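Local coordinates for protein cyclopenase asqI (Emericella nidulans, PDB 5YY3) that catalyses, as a zinc-containing cyclopenase, the ring contraction of 4'-methoxycyclopenin to 4'-methoxyviridicatin with release of methyl isocyanate during aspoquinolone biosynthesis, at residues K70-N73 against E78-E81; D179-D184 against K459-H464; S272-N275 against P279-L282; T490-I495 against D598-G603; H505-M510 against P572-C577. One frame throughout, in Å; residues are numbered along the deposited sequence.

Contact 1 (K70-N73 against E78-E81)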
# COMPACT_ATOMS: atom_id res chain seq x y z
N LYS A 70 47.09 11.77 -2.17
CA LYS A 70 46.44 13.04 -1.89
C LYS A 70 44.96 12.89 -2.20
O LYS A 70 44.60 12.32 -3.23
CB LYS A 70 47.08 14.16 -2.72
CG LYS A 70 46.37 15.49 -2.68
CD LYS A 70 47.14 16.56 -3.44
CE LYS A 70 48.61 16.57 -3.04
NZ LYS A 70 49.31 17.84 -3.44
N PRO A 71 44.08 13.36 -1.31
CA PRO A 71 42.65 13.11 -1.51
C PRO A 71 42.06 13.87 -2.70
O PRO A 71 42.50 14.99 -3.03
CB PRO A 71 42.02 13.58 -0.19
CG PRO A 71 43.00 14.60 0.33
CD PRO A 71 44.35 14.07 -0.05
N TYR A 72 41.08 13.24 -3.35
CA TYR A 72 40.47 13.78 -4.56
C TYR A 72 38.95 13.83 -4.42
O TYR A 72 38.34 12.91 -3.85
CB TYR A 72 40.88 12.92 -5.78
CG TYR A 72 40.21 13.30 -7.09
CD1 TYR A 72 40.52 14.48 -7.74
CD2 TYR A 72 39.28 12.44 -7.69
CE1 TYR A 72 39.92 14.81 -8.94
CE2 TYR A 72 38.68 12.76 -8.88
CZ TYR A 72 39.00 13.95 -9.51
OH TYR A 72 38.39 14.26 -10.70
N ASN A 73 38.35 14.90 -4.92
CA ASN A 73 36.89 15.04 -4.93
C ASN A 73 36.39 15.27 -6.35
O ASN A 73 36.34 16.41 -6.83
CB ASN A 73 36.46 16.19 -4.01
CG ASN A 73 34.94 16.35 -3.91
OD1 ASN A 73 34.18 15.78 -4.69
ND2 ASN A 73 34.52 17.17 -2.95
N GLU A 78 37.05 22.85 -7.89
CA GLU A 78 38.49 23.06 -7.73
C GLU A 78 39.29 21.83 -8.15
O GLU A 78 40.29 21.92 -8.86
CB GLU A 78 38.83 23.44 -6.29
CG GLU A 78 38.39 24.85 -5.92
CD GLU A 78 36.89 24.97 -5.67
OE1 GLU A 78 36.21 23.92 -5.54
OE2 GLU A 78 36.39 26.11 -5.59
N HIS A 79 38.84 20.66 -7.70
CA HIS A 79 39.52 19.43 -8.03
C HIS A 79 39.34 19.07 -9.51
O HIS A 79 40.20 18.43 -10.10
CB HIS A 79 39.01 18.28 -7.16
CG HIS A 79 39.46 18.35 -5.74
ND1 HIS A 79 40.28 17.40 -5.17
CD2 HIS A 79 39.18 19.25 -4.76
CE1 HIS A 79 40.50 17.72 -3.90
NE2 HIS A 79 39.84 18.83 -3.63
N LEU A 80 38.22 19.47 -10.10
CA LEU A 80 37.98 19.16 -11.52
C LEU A 80 38.92 19.98 -12.38
O LEU A 80 39.41 19.51 -13.41
CB LEU A 80 36.52 19.41 -11.90
CG LEU A 80 35.52 18.42 -11.27
CD1 LEU A 80 34.10 18.95 -11.30
CD2 LEU A 80 35.60 17.05 -11.94
N GLU A 81 39.19 21.21 -11.95
CA GLU A 81 40.16 22.07 -12.62
C GLU A 81 41.52 21.38 -12.71
O GLU A 81 42.16 21.36 -13.77
CB GLU A 81 40.29 23.40 -11.88
CG GLU A 81 40.21 24.62 -12.79
CD GLU A 81 40.31 25.93 -12.02
OE1 GLU A 81 41.31 26.67 -12.22
OE2 GLU A 81 39.39 26.22 -11.22

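Contact 2 (D179-D184 against K459-H464)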
# COMPACT_ATOMS: atom_id res chain seq x y z
N ASP A 179 20.13 0.95 -13.67
CA ASP A 179 20.37 0.25 -14.93
C ASP A 179 21.83 0.44 -15.37
O ASP A 179 22.31 1.57 -15.48
CB ASP A 179 19.41 0.72 -16.01
CG ASP A 179 19.62 0.01 -17.31
OD1 ASP A 179 20.59 0.34 -18.01
OD2 ASP A 179 18.81 -0.89 -17.64
N TYR A 180 22.51 -0.68 -15.60
CA TYR A 180 23.92 -0.65 -15.96
C TYR A 180 24.17 0.22 -17.18
O TYR A 180 25.12 0.98 -17.23
CB TYR A 180 24.47 -2.06 -16.25
CG TYR A 180 25.89 -1.96 -16.77
CD1 TYR A 180 26.94 -1.69 -15.90
CD2 TYR A 180 26.16 -2.03 -18.14
CE1 TYR A 180 28.24 -1.54 -16.37
CE2 TYR A 180 27.45 -1.88 -18.62
CZ TYR A 180 28.49 -1.63 -17.72
OH TYR A 180 29.77 -1.49 -18.16
N ASP A 181 23.32 0.07 -18.20
CA ASP A 181 23.59 0.72 -19.46
C ASP A 181 23.25 2.21 -19.39
O ASP A 181 23.88 3.02 -20.06
CB ASP A 181 22.84 0.00 -20.60
CG ASP A 181 23.35 -1.43 -20.81
OD1 ASP A 181 24.43 -1.58 -21.42
OD2 ASP A 181 22.69 -2.39 -20.35
N LEU A 182 22.27 2.58 -18.58
CA LEU A 182 22.08 4.00 -18.32
C LEU A 182 23.33 4.54 -17.63
O LEU A 182 23.84 5.59 -17.98
CB LEU A 182 20.85 4.25 -17.44
CG LEU A 182 20.66 5.66 -16.89
CD1 LEU A 182 20.55 6.66 -18.02
CD2 LEU A 182 19.44 5.73 -15.98
N ASN A 183 23.83 3.79 -16.66
CA ASN A 183 24.96 4.28 -15.90
C ASN A 183 26.24 4.29 -16.72
O ASN A 183 27.02 5.25 -16.64
CB ASN A 183 25.13 3.44 -14.65
CG ASN A 183 24.30 3.97 -13.50
OD1 ASN A 183 24.72 4.87 -12.78
ND2 ASN A 183 23.08 3.43 -13.35
N ASP A 184 26.45 3.26 -17.53
CA ASP A 184 27.63 3.27 -18.38
C ASP A 184 27.52 4.39 -19.41
O ASP A 184 28.50 5.05 -19.72
CB ASP A 184 27.88 1.94 -19.09
CG ASP A 184 29.06 2.02 -20.08
OD1 ASP A 184 30.22 2.09 -19.61
OD2 ASP A 184 28.82 2.07 -21.31
N LYS A 459 16.31 -4.87 -8.56
CA LYS A 459 14.86 -5.01 -8.71
C LYS A 459 14.39 -5.57 -10.06
O LYS A 459 13.49 -6.40 -10.10
CB LYS A 459 14.17 -3.66 -8.43
CG LYS A 459 14.28 -3.21 -6.95
CD LYS A 459 13.07 -2.36 -6.54
CE LYS A 459 13.14 -1.93 -5.07
NZ LYS A 459 14.39 -1.17 -4.74
N ALA A 460 14.99 -5.11 -11.16
CA ALA A 460 14.65 -5.61 -12.50
C ALA A 460 15.65 -5.10 -13.55
O ALA A 460 16.45 -4.21 -13.28
CB ALA A 460 13.23 -5.20 -12.89
N LYS A 461 15.59 -5.71 -14.73
CA LYS A 461 16.25 -5.20 -15.92
C LYS A 461 15.17 -4.95 -16.96
O LYS A 461 14.59 -5.90 -17.47
CB LYS A 461 17.29 -6.18 -16.47
CG LYS A 461 17.97 -5.71 -17.76
CD LYS A 461 18.84 -4.48 -17.50
CE LYS A 461 19.57 -4.01 -18.75
NZ LYS A 461 20.67 -3.05 -18.42
N LEU A 462 14.89 -3.68 -17.26
CA LEU A 462 13.83 -3.35 -18.22
C LEU A 462 14.29 -3.71 -19.63
O LEU A 462 15.48 -3.73 -19.94
CB LEU A 462 13.46 -1.88 -18.13
CG LEU A 462 12.35 -1.41 -19.08
CD1 LEU A 462 11.04 -2.14 -18.78
CD2 LEU A 462 12.14 0.10 -19.03
N GLY A 463 13.33 -4.02 -20.48
CA GLY A 463 13.58 -4.26 -21.89
C GLY A 463 12.27 -4.11 -22.62
O GLY A 463 11.21 -3.94 -21.99
N HIS A 464 12.31 -4.15 -23.94
CA HIS A 464 11.06 -4.10 -24.68
C HIS A 464 11.13 -4.99 -25.91
O HIS A 464 12.21 -5.22 -26.46
CB HIS A 464 10.74 -2.66 -25.08
CG HIS A 464 11.71 -2.08 -26.06
ND1 HIS A 464 11.63 -2.30 -27.41
CD2 HIS A 464 12.81 -1.31 -25.87
CE1 HIS A 464 12.62 -1.69 -28.02
NE2 HIS A 464 13.36 -1.07 -27.11
O HOH W 1 16.35 -1.64 -16.24

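Contact 3 (S272-N275 against P279-L282)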
# COMPACT_ATOMS: atom_id res chain seq x y z
N SER A 272 24.14 24.29 5.57
CA SER A 272 24.04 25.75 5.44
C SER A 272 25.36 26.38 5.05
O SER A 272 25.43 27.15 4.09
CB SER A 272 23.56 26.37 6.75
OG SER A 272 22.15 26.34 6.83
N ILE A 273 26.41 26.07 5.81
CA ILE A 273 27.72 26.62 5.51
C ILE A 273 28.61 25.53 4.96
O ILE A 273 28.97 25.56 3.79
CB ILE A 273 28.34 27.31 6.75
CG1 ILE A 273 27.66 28.67 6.99
CG2 ILE A 273 29.82 27.62 6.52
CD1 ILE A 273 26.43 28.61 7.79
N ARG A 274 28.95 24.54 5.78
CA ARG A 274 29.83 23.48 5.32
C ARG A 274 29.69 22.25 6.19
O ARG A 274 29.10 22.33 7.27
CB ARG A 274 31.30 23.96 5.30
CG ARG A 274 32.03 23.78 6.64
CD ARG A 274 33.55 23.74 6.47
NE ARG A 274 33.98 22.72 5.51
CZ ARG A 274 34.73 22.98 4.44
NH1 ARG A 274 35.14 24.22 4.18
NH2 ARG A 274 35.08 21.99 3.62
N ASN A 275 30.19 21.11 5.72
CA ASN A 275 30.31 19.92 6.56
C ASN A 275 31.53 20.08 7.46
O ASN A 275 32.67 20.15 6.97
CB ASN A 275 30.43 18.67 5.69
CG ASN A 275 30.29 17.38 6.48
OD1 ASN A 275 30.58 17.33 7.67
ND2 ASN A 275 29.84 16.31 5.81
N PRO A 279 37.07 17.57 5.47
CA PRO A 279 38.31 18.34 5.37
C PRO A 279 38.26 19.36 4.24
O PRO A 279 37.69 19.10 3.18
CB PRO A 279 39.38 17.28 5.10
CG PRO A 279 38.64 16.06 4.68
CD PRO A 279 37.31 16.12 5.37
N ASP A 280 38.87 20.51 4.50
CA ASP A 280 38.94 21.60 3.54
C ASP A 280 39.70 21.18 2.26
O ASP A 280 39.54 21.78 1.20
CB ASP A 280 39.60 22.81 4.21
CG ASP A 280 39.69 23.99 3.29
OD1 ASP A 280 38.62 24.53 2.92
OD2 ASP A 280 40.82 24.37 2.91
N THR A 281 40.51 20.12 2.37
CA THR A 281 41.25 19.59 1.22
C THR A 281 40.35 18.89 0.19
O THR A 281 40.78 18.65 -0.93
CB THR A 281 42.34 18.59 1.67
OG1 THR A 281 41.74 17.46 2.33
CG2 THR A 281 43.33 19.26 2.61
N LEU A 282 39.12 18.57 0.57
CA LEU A 282 38.18 17.96 -0.37
C LEU A 282 37.15 18.94 -0.90
O LEU A 282 36.56 18.71 -1.95
CB LEU A 282 37.45 16.80 0.30
CG LEU A 282 38.14 15.46 0.38
CD1 LEU A 282 37.21 14.49 1.06
CD2 LEU A 282 38.50 14.97 -1.01

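Contact 4 (T490-I495 against D598-G603)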
# COMPACT_ATOMS: atom_id res chain seq x y z
N THR A 490 13.44 16.16 -42.91
CA THR A 490 13.78 15.42 -41.70
C THR A 490 12.51 15.15 -40.89
O THR A 490 11.70 16.06 -40.66
CB THR A 490 14.81 16.17 -40.84
OG1 THR A 490 16.04 16.30 -41.56
CG2 THR A 490 15.08 15.42 -39.51
N LEU A 491 12.32 13.89 -40.51
CA LEU A 491 11.18 13.47 -39.69
C LEU A 491 11.62 13.42 -38.24
O LEU A 491 12.62 12.76 -37.91
CB LEU A 491 10.65 12.11 -40.14
CG LEU A 491 10.03 12.01 -41.52
CD1 LEU A 491 9.58 10.60 -41.77
CD2 LEU A 491 8.85 12.97 -41.65
N ARG A 492 10.88 14.11 -37.37
CA ARG A 492 11.22 14.15 -35.96
C ARG A 492 10.12 13.53 -35.12
O ARG A 492 8.99 14.04 -35.08
CB ARG A 492 11.47 15.60 -35.52
CG ARG A 492 12.47 16.32 -36.38
CD ARG A 492 12.51 17.78 -36.06
NE ARG A 492 13.52 18.45 -36.85
CZ ARG A 492 14.77 18.63 -36.46
NH1 ARG A 492 15.16 18.20 -35.26
NH2 ARG A 492 15.63 19.24 -37.26
N LEU A 493 10.45 12.44 -34.44
CA LEU A 493 9.47 11.68 -33.67
C LEU A 493 9.63 11.84 -32.15
O LEU A 493 10.72 11.63 -31.59
CB LEU A 493 9.56 10.19 -34.02
CG LEU A 493 8.74 9.24 -33.15
CD1 LEU A 493 7.27 9.34 -33.44
CD2 LEU A 493 9.23 7.81 -33.28
N PHE A 494 8.52 12.20 -31.50
CA PHE A 494 8.43 12.33 -30.05
C PHE A 494 7.23 11.54 -29.52
O PHE A 494 6.22 11.36 -30.22
CB PHE A 494 8.28 13.80 -29.64
CG PHE A 494 9.52 14.65 -29.88
CD1 PHE A 494 9.80 15.16 -31.14
CD2 PHE A 494 10.36 14.99 -28.81
CE1 PHE A 494 10.92 15.96 -31.35
CE2 PHE A 494 11.47 15.79 -29.01
CZ PHE A 494 11.76 16.28 -30.29
N ILE A 495 7.33 11.08 -28.27
CA ILE A 495 6.17 10.54 -27.56
C ILE A 495 6.00 11.22 -26.21
O ILE A 495 6.92 11.83 -25.68
CB ILE A 495 6.27 9.01 -27.34
CG1 ILE A 495 7.42 8.68 -26.35
CG2 ILE A 495 6.38 8.27 -28.69
CD1 ILE A 495 7.58 7.18 -26.07
N ASP A 598 22.34 19.55 -34.77
CA ASP A 598 21.03 19.80 -35.34
C ASP A 598 20.82 21.28 -35.63
O ASP A 598 20.81 22.10 -34.72
CB ASP A 598 19.93 19.30 -34.40
CG ASP A 598 18.55 19.28 -35.05
OD1 ASP A 598 18.23 20.19 -35.86
OD2 ASP A 598 17.78 18.35 -34.74
N PRO A 599 20.60 21.60 -36.91
CA PRO A 599 20.28 22.96 -37.40
C PRO A 599 19.17 23.66 -36.59
O PRO A 599 19.09 24.89 -36.62
CB PRO A 599 19.81 22.71 -38.83
CG PRO A 599 20.48 21.45 -39.25
CD PRO A 599 20.63 20.61 -38.01
N ARG A 600 18.33 22.89 -35.89
CA ARG A 600 17.14 23.43 -35.23
C ARG A 600 17.26 23.56 -33.72
O ARG A 600 16.41 24.18 -33.07
CB ARG A 600 15.93 22.56 -35.56
CG ARG A 600 15.43 22.71 -36.97
CD ARG A 600 15.02 24.15 -37.21
NE ARG A 600 15.29 24.52 -38.60
CZ ARG A 600 16.31 25.28 -38.98
NH1 ARG A 600 17.16 25.78 -38.08
NH2 ARG A 600 16.46 25.55 -40.27
N GLY A 601 18.30 22.97 -33.14
CA GLY A 601 18.43 22.97 -31.70
C GLY A 601 17.93 21.64 -31.17
O GLY A 601 16.90 21.14 -31.65
N MET A 602 18.64 21.06 -30.21
CA MET A 602 18.28 19.73 -29.73
C MET A 602 16.87 19.71 -29.13
O MET A 602 16.46 20.60 -28.39
CB MET A 602 19.30 19.25 -28.70
CG MET A 602 20.67 18.86 -29.30
SD MET A 602 20.80 17.43 -30.44
CE MET A 602 19.40 16.36 -30.05
N GLY A 603 16.10 18.70 -29.49
CA GLY A 603 14.75 18.57 -28.98
C GLY A 603 13.69 19.38 -29.68
O GLY A 603 12.55 19.43 -29.24

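Contact 5 (H505-M510 against P572-C577)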
# COMPACT_ATOMS: atom_id res chain seq x y z
N HIS A 505 7.96 20.06 -22.24
CA HIS A 505 9.17 19.44 -21.73
C HIS A 505 8.93 18.00 -21.33
O HIS A 505 9.88 17.30 -20.94
CB HIS A 505 9.70 20.26 -20.56
CG HIS A 505 9.81 21.71 -20.89
ND1 HIS A 505 10.93 22.25 -21.47
CD2 HIS A 505 8.90 22.71 -20.81
CE1 HIS A 505 10.72 23.53 -21.71
NE2 HIS A 505 9.50 23.83 -21.32
N SER A 506 7.68 17.55 -21.45
CA SER A 506 7.35 16.16 -21.17
C SER A 506 7.47 15.29 -22.41
O SER A 506 7.39 14.06 -22.33
CB SER A 506 5.95 16.04 -20.59
OG SER A 506 5.92 16.54 -19.26
N TRP A 507 7.67 15.92 -23.57
CA TRP A 507 7.82 15.16 -24.78
C TRP A 507 9.20 14.53 -24.83
O TRP A 507 10.22 15.20 -24.63
CB TRP A 507 7.55 16.04 -26.00
CG TRP A 507 6.10 16.24 -26.17
CD1 TRP A 507 5.33 17.24 -25.61
CD2 TRP A 507 5.20 15.41 -26.92
NE1 TRP A 507 4.01 17.08 -25.99
CE2 TRP A 507 3.91 15.97 -26.79
CE3 TRP A 507 5.36 14.26 -27.70
CZ2 TRP A 507 2.78 15.41 -27.40
CZ3 TRP A 507 4.23 13.70 -28.31
CH2 TRP A 507 2.97 14.27 -28.15
N ILE A 508 9.19 13.22 -25.07
CA ILE A 508 10.39 12.39 -25.14
C ILE A 508 10.81 12.14 -26.60
O ILE A 508 10.00 11.66 -27.40
CB ILE A 508 10.13 11.04 -24.47
CG1 ILE A 508 9.80 11.21 -22.99
CG2 ILE A 508 11.29 10.08 -24.71
CD1 ILE A 508 9.33 9.92 -22.32
N GLU A 509 12.06 12.47 -26.94
CA GLU A 509 12.53 12.27 -28.31
C GLU A 509 12.81 10.81 -28.57
O GLU A 509 13.50 10.16 -27.79
CB GLU A 509 13.78 13.12 -28.59
CG GLU A 509 14.12 13.18 -30.10
CD GLU A 509 15.50 13.76 -30.40
OE1 GLU A 509 16.17 14.19 -29.45
OE2 GLU A 509 15.92 13.76 -31.59
N MET A 510 12.29 10.29 -29.67
CA MET A 510 12.41 8.87 -29.99
C MET A 510 13.19 8.62 -31.28
O MET A 510 13.76 7.54 -31.48
CB MET A 510 11.01 8.25 -30.09
CG MET A 510 10.25 8.25 -28.75
SD MET A 510 11.13 7.26 -27.50
CE MET A 510 10.79 5.62 -28.13
N PRO A 572 -1.77 4.66 -22.13
CA PRO A 572 -1.90 5.47 -23.35
C PRO A 572 -0.80 6.52 -23.50
O PRO A 572 -0.51 7.28 -22.58
CB PRO A 572 -3.29 6.12 -23.19
CG PRO A 572 -3.59 6.06 -21.75
CD PRO A 572 -2.88 4.85 -21.19
N PHE A 573 -0.19 6.53 -24.68
CA PHE A 573 0.80 7.55 -25.04
C PHE A 573 0.39 8.22 -26.35
O PHE A 573 -0.46 7.71 -27.07
CB PHE A 573 2.19 6.95 -25.18
CG PHE A 573 2.87 6.67 -23.87
CD1 PHE A 573 2.40 5.68 -23.02
CD2 PHE A 573 4.00 7.38 -23.50
CE1 PHE A 573 3.03 5.40 -21.81
CE2 PHE A 573 4.63 7.12 -22.29
CZ PHE A 573 4.14 6.11 -21.43
N VAL A 574 0.98 9.36 -26.65
CA VAL A 574 0.75 9.99 -27.94
C VAL A 574 2.06 10.06 -28.72
O VAL A 574 3.10 10.40 -28.15
CB VAL A 574 0.15 11.40 -27.79
CG1 VAL A 574 0.03 12.09 -29.14
CG2 VAL A 574 -1.21 11.32 -27.10
N ALA A 575 2.02 9.71 -30.00
CA ALA A 575 3.17 9.87 -30.87
C ALA A 575 2.99 11.12 -31.71
O ALA A 575 1.89 11.42 -32.15
CB ALA A 575 3.35 8.67 -31.76
N PHE A 576 4.08 11.84 -31.91
CA PHE A 576 4.08 13.10 -32.62
C PHE A 576 5.19 13.06 -33.66
O PHE A 576 6.31 12.61 -33.37
CB PHE A 576 4.29 14.27 -31.63
CG PHE A 576 4.76 15.55 -32.27
CD1 PHE A 576 6.12 15.78 -32.46
CD2 PHE A 576 3.86 16.54 -32.62
CE1 PHE A 576 6.56 16.96 -33.01
CE2 PHE A 576 4.30 17.73 -33.18
CZ PHE A 576 5.64 17.94 -33.38
N CYS A 577 4.88 13.50 -34.87
CA CYS A 577 5.87 13.53 -35.93
C CYS A 577 5.76 14.84 -36.68
O CYS A 577 4.68 15.23 -37.14
CB CYS A 577 5.72 12.34 -36.88
SG CYS A 577 7.16 12.16 -38.01

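Contact 1 (K70-N73 against E78-E81)
H79 supplies the largest share of the surface buried here, its imidazole reaching from the first turn of helix 77-92 against the extended chain of Y72 and N73. With CG anti to its carbonyl carbon (chi1 -72°), the ring projects toward 70-73 and lays one face under N73. There N73 CB stands 4.0 Å from the centroid of the H79 ring and only 7° off its normal, which is the geometry of a CH-pi contact. The rim of the same ring meets P71, whose O is 3.5 Å from H79 CE1 and lies near the ring plane. H79 CB in turn packs on the backbone, 3.3 Å from N73 O.

Y72 runs past H79 in the opposite direction. Its ring turns one edge to the helix backbone, with Y72 CE1 3.8 Å from H79 O, while the two ring planes are inclined at 62° and meet obliquely. Farther along, the phenol tip grazes L80, Y72 OH to L80 CD2 being 4.1 Å.

The polar ends are engaged beyond the contact: Y72 OH bonds to D119 OD2, N73 ND2 to L282 O, and H79 NE2 weakly to T281 O. The loop following helix 53-61 is thus laid across the start of helix 77-92, with helix 114-127 packing on the Y72 side chain through E115 and L116.

Contact 2 (D179-D184 against K459-H464)
K461 is the residue of 459-464 that reaches D179 and D181, and its ammonium nitrogen makes both direct polar bonds of the contact. The chain leaves the strand with CG anti to the backbone N, then bends at chi2 (67°) and runs on extended, crossing both aspartates at about a right angle. K461 NZ donates to D179 OD2 at 3.0 Å, approaching from 47° above the carboxylate plane. The same NZ bonds D181 OD2 at 2.9 Å, this time on the anti lone pair of that oxygen. Two salt bridges therefore converge on one nitrogen, and E457 adds a third carboxylate; this cluster of carboxylates would be expected to stabilise the protonated lysine in its buried setting, although R536 shares the charge of D181.

One residue on, L462 takes part through its backbone. A water accepts from L462 N at 2.7 Å and donates to D179 OD2 at 2.9 Å, so the oxygen that binds the lysine is also tied to the strand. N560 ND2 is a further partner of D179 OD2. Beyond this point G463 continues the strand by pairing with F447 of strand 443-449.

The remaining oxygen of D179 serves the helix: L182 N donates to D179 OD1 at 2.9 Å with an N-H...O angle of 159°. This is a classic aspartate N-cap, here at the head of helix 180-193, which carries zinc ligands H186 and H190, and the salt-bridge network joins that helix of the hemocyanin-type metal domain to the Ig-like domain.

Contact 3 (S272-N275 against P279-L282)
R274 and D280 face each other across a short turn of chain, but their ion pair is long: R274 NH1 lies 3.7 Å from D280 OD1, and the placement of NH1 is itself doubtful. The guanidinium and carboxylate planes are 68° apart, so the two groups do not meet as a coplanar, two-pronged pair. R274 NH2 also passes the backbone of the second segment, 3.9 Å from P279 O, without bonding to it.

Firmer interactions set the arginine. R274 NE donates to N275 O at 3.2 Å, with the acceptor almost in the guanidinium plane, and R274 NH2 donates to N283 O, just beyond the second segment. A bend at chi3 (-55°) turns the head of the arginine to these carbonyls.

Both segments belong to the irregular connection between helices 210-231 and 288-304 of the hemocyanin-type metal domain. Within it, P279-L282 forms a tight turn closed by L282 N to P279 O at 3.0 Å, with D280 at its second position. Residue N275 makes an Asx turn through OD1 to D277 N, while its ND2 is held by the carbonyls of E365 and Y368. Farther out, T618 of the third subunit packs on R274, and L613 of that subunit on I273.

Contact 4 (T490-I495 against D598-G603)
Charge pairing joins R492 and D598, which approach from opposite directions and meet end-on. R492 NH1 donates to D598 OD2 at 2.7 Å (168° at the hydrogen), and R492 NH2 to D598 OD1 at 3.1 Å (158°). Each oxygen uses its syn lone pair, and the guanidinium and carboxylate planes are only 29° apart, as expected of a bidentate salt bridge. The extended reach of R492 from CG to NE carries its head to the loop.

Local hydrogen bonds fix the aspartate. R600 N donates to D598 OD1 at 2.7 Å, an Asx turn overlapping the type I turn D598-G601, where G601 N reaches D598 O at 3.1 Å. OD1 thus accepts two bonds.

Van der Waals contacts complete the set. R600 CB lies over one face of the R492 guanidinium, 3.7 Å from R492 NH2, and R600 CG comes to 3.5 Å from the same nitrogen. The far end of the F494 ring touches backbone, with F494 CZ 3.4 Å from G603 O.

R492 has further partners in D582 and T580, and F606 sets its ring edge-to-face with F494. Strand 487-497 runs between strands 508-517 and 571-580, and the loop leading to helix 611-614 lies against its R492 and F494 side chains.

Contact 5 (H505-M510 against P572-C577)
W507 and F576 are the closest backbone positions, yet their CA atoms stand 8.9 Å apart, too far for the two segments to pair as strands. Strand 487-497 pairs with both, I508 bonding to I495 and V574 to A496. The segments therefore meet through side chains reaching across the strand that lies between them.

W507 does the reaching. Its chi1 of -77° sets CG anti to the carbonyl carbon and sends the six-membered ring toward V574 and F576. The leading corner, W507 CZ3, comes to 3.4 Å from F576 CB, and the same atom lies 3.5 Å from V574 O. Next to it, W507 CH2 packs on V574 CG1 at 3.8 Å. The F576 ring, beyond its CB, turns an edge to the W507 face: the centroids of the F576 ring and the W507 six-membered ring are 5.7 Å apart and the planes 60° from each other. F606 extends the cluster, stacked on W507 and edge-to-face with F576.

The indole nitrogen points out of this contact and donates to M501 O, so the buried polar group is satisfied. Between the segments the contact is mainly dispersion, with ring-edge electrostatics and a carbonyl oxygen near the indole, consistent with a piece of hydrophobic core in the Ig-like domain.

How the contacts relate
Contacts 1 and 3 are neighbours, centres about 13 Å apart, and touch directly, with Y72 O 3.5 Å from L282 CD2. Contacts 4 and 5, their centres about 12 Å apart, share one sheet on the far side of the chain, where F494 O meets F576 N at 2.8 Å. About 38 Å separates the centres of contacts 1 and 4. Contact 2 joins the two domains and reaches the same sheet, its nearest atoms about 7 Å from contact 5. The zinc site is approached by two contacts: the side chain of L80 lies about 9 Å from that of H190, and that of D179 about 9 Å from that of H186.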